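DNA alpha-glucosyltransferase (Enterobacteria phage T4, PDB 1Y8Z) is a phage glycosyltransferase of the GT-B fold, built of two Rossmann-like domains, with uridine-5'-diphosphate bound in the model. Local coordinates at residues V61-E66 and E92-N97. Sequence-based numbering, arbitrary orientation.
With NCO (cobalt hexammine(III)), chain G.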
loop_
_atom_site.group_PDB
_atom_site.type_symbol
_atom_site.label_atom_id
_atom_site.label_comp_id
_atom_site.label_asym_id
_atom_site.label_seq_id
_atom_site.Cartn_x
_atom_site.Cartn_y
_atom_site.Cartn_z
ATOM N N VAL C 61 1.724 -2.515 -19.710
ATOM C CA VAL C 61 1.868 -1.306 -20.505
ATOM C C VAL C 61 1.146 -0.166 -19.800
ATOM O O VAL C 61 0.032 -0.344 -19.312
ATOM C CB VAL C 61 1.277 -1.486 -21.930
ATOM C CG1 VAL C 61 -0.243 -1.606 -21.870
ATOM C CG2 VAL C 61 1.691 -0.320 -22.810
ATOM N N ILE C 62 1.789 0.998 -19.727
ATOM C CA ILE C 62 1.185 2.166 -19.090
ATOM C C ILE C 62 0.437 2.949 -20.159
ATOM O O ILE C 62 1.054 3.628 -20.985
ATOM C CB ILE C 62 2.254 3.086 -18.468
ATOM C CG1 ILE C 62 3.094 2.304 -17.458
ATOM C CG2 ILE C 62 1.588 4.286 -17.796
ATOM C CD1 ILE C 62 4.290 3.078 -16.937
ATOM N N LEU C 63 -0.888 2.857 -20.143
ATOM C CA LEU C 63 -1.722 3.546 -21.129
ATOM C C LEU C 63 -1.510 5.054 -21.134
ATOM O O LEU C 63 -1.553 5.696 -22.189
ATOM C CB LEU C 63 -3.205 3.244 -20.871
ATOM C CG LEU C 63 -3.870 2.075 -21.611
ATOM C CD1 LEU C 63 -2.964 0.864 -21.633
ATOM C CD2 LEU C 63 -5.203 1.753 -20.943
ATOM N N ALA C 64 -1.284 5.616 -19.955
ATOM C CA ALA C 64 -1.088 7.053 -19.823
ATOM C C ALA C 64 0.109 7.588 -20.617
ATOM O O ALA C 64 0.010 8.639 -21.248
ATOM C CB ALA C 64 -0.947 7.419 -18.350
ATOM N N LYS C 65 1.231 6.874 -20.607
ATOM C CA LYS C 65 2.403 7.366 -21.330
ATOM C C LYS C 65 3.009 6.438 -22.384
ATOM O O LYS C 65 4.051 6.758 -22.956
ATOM C CB LYS C 65 3.503 7.765 -20.340
ATOM C CG LYS C 65 4.211 6.598 -19.688
ATOM C CD LYS C 65 5.639 6.979 -19.318
ATOM C CE LYS C 65 6.388 5.805 -18.708
ATOM N NZ LYS C 65 7.836 6.106 -18.527
ATOM N N GLU C 66 2.371 5.299 -22.642
ATOM C CA GLU C 66 2.890 4.367 -23.637
ATOM C C GLU C 66 1.824 3.953 -24.636
ATOM O O GLU C 66 1.696 2.772 -24.964
ATOM C CB GLU C 66 3.435 3.106 -22.972
ATOM C CG GLU C 66 4.428 3.329 -21.857
ATOM C CD GLU C 66 5.081 2.032 -21.442
ATOM O OE1 GLU C 66 6.169 1.720 -21.971
ATOM O OE2 GLU C 66 4.493 1.313 -20.605
ATOM N N GLU C 92 -6.934 11.179 -16.539
ATOM C CA GLU C 92 -7.474 11.436 -17.871
ATOM C C GLU C 92 -6.649 10.828 -19.001
ATOM O O GLU C 92 -7.208 10.334 -19.978
ATOM C CB GLU C 92 -7.621 12.945 -18.098
ATOM C CG GLU C 92 -8.736 13.587 -17.289
ATOM C CD GLU C 92 -10.111 13.087 -17.697
ATOM O OE1 GLU C 92 -10.520 13.331 -18.855
ATOM O OE2 GLU C 92 -10.783 12.447 -16.863
ATOM N N ALA C 93 -5.326 10.867 -18.864
ATOM C CA ALA C 93 -4.425 10.329 -19.882
ATOM C C ALA C 93 -4.673 8.843 -20.141
ATOM O O ALA C 93 -4.599 8.376 -21.275
ATOM C CB ALA C 93 -2.974 10.536 -19.456
ATOM N N THR C 94 -4.959 8.108 -19.076
ATOM C CA THR C 94 -5.199 6.680 -19.178
ATOM C C THR C 94 -6.469 6.353 -19.942
ATOM O O THR C 94 -6.439 5.564 -20.887
ATOM C CB THR C 94 -5.257 6.049 -17.785
ATOM O OG1 THR C 94 -4.005 6.269 -17.125
ATOM C CG2 THR C 94 -5.520 4.544 -17.886
ATOM N N ILE C 95 -7.587 6.949 -19.544
ATOM C CA ILE C 95 -8.828 6.676 -20.249
ATOM C C ILE C 95 -8.767 7.296 -21.639
ATOM O O ILE C 95 -9.305 6.740 -22.596
ATOM C CB ILE C 95 -10.065 7.212 -19.485
ATOM C CG1 ILE C 95 -11.338 6.889 -20.272
ATOM C CG2 ILE C 95 -9.945 8.718 -19.262
ATOM C CD1 ILE C 95 -11.504 5.407 -20.609
ATOM N N ASN C 96 -8.095 8.438 -21.755
ATOM C CA ASN C 96 -7.972 9.104 -23.048
ATOM C C ASN C 96 -7.280 8.220 -24.073
ATOM O O ASN C 96 -7.769 8.056 -25.196
ATOM C CB ASN C 96 -7.205 10.424 -22.911
ATOM C CG ASN C 96 -8.043 11.522 -22.271
ATOM O OD1 ASN C 96 -7.540 12.610 -21.973
ATOM N ND2 ASN C 96 -9.329 11.244 -22.063
ATOM N N ASN C 97 -6.140 7.648 -23.698
ATOM C CA ASN C 97 -5.419 6.793 -24.626
ATOM C C ASN C 97 -6.107 5.454 -24.836
ATOM O O ASN C 97 -5.980 4.850 -25.896
ATOM C CB ASN C 97 -3.971 6.597 -24.167
ATOM C CG ASN C 97 -3.145 7.865 -24.321
ATOM O OD1 ASN C 97 -3.468 8.722 -25.141
ATOM N ND2 ASN C 97 -2.071 7.980 -23.548
HETATM CO CO NCO G . -11.274 11.146 -12.980
HETATM N N1 NCO G . -9.488 11.529 -13.821
HETATM N N2 NCO G . -11.525 9.584 -14.222
HETATM N N3 NCO G . -10.384 9.941 -11.640
HETATM N N4 NCO G . -13.060 10.763 -12.139
HETATM N N5 NCO G . -11.023 12.709 -11.739
HETATM N N6 NCO G . -12.163 12.352 -14.320
#
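A64 and T94 bring the backbones together, their CA atoms 4.2 Å apart, where the loop leaving strand 58-61 meets the first turn and a half of helix 92-103. One direct hydrogen bond joins the two segments: N97 ND2 gives a hydrogen to L63 O over 2.7 Å, nearly straight at 162°. The bond lies in both the carbonyl plane of L63 and the amide plane of N97, which suits a strong interaction. With CG set beside its backbone N (chi1 -70°), N97 turns its amide to the loop, while OD1, at the other end of that amide, accepts from K100 NZ. ND2 also lies near A64 O, but at too poor an angle to bond it.

One turn earlier the contact is mostly van der Waals. A64 CB touches A93 CB at 3.9 Å, an apolar methyl pair, and comes within 3.5 Å of T94 OG1. L63 and T94 cross at about a right angle, the CB and CD2 of L63 lying over T94 CG2 and T94 O. The buried T94 hydroxyl is satisfied by D43 OD1, which also accepts the N-H of A64; D43 OD2 accepts that of L63. A single carboxylate thus ties loop and helix together from a third segment.

Within the loop, E66, at the N-cap position of helix 67-74, accepts the N-H of I62 through OE2 at 2.9 Å and returns its own N-H to I62 O. At the far end of 92-97, E92 OE2 accepts a hydrogen bond from N6 of cobalt hexammine(III) at 2.9 Å. The amide of N97, engaged at both ends, is probably fixed in its rotation, and with D43 it probably helps hold the start of helix 92-103 against the loop that follows edge strand 58-61 of the N-terminal Rossmann-like sheet.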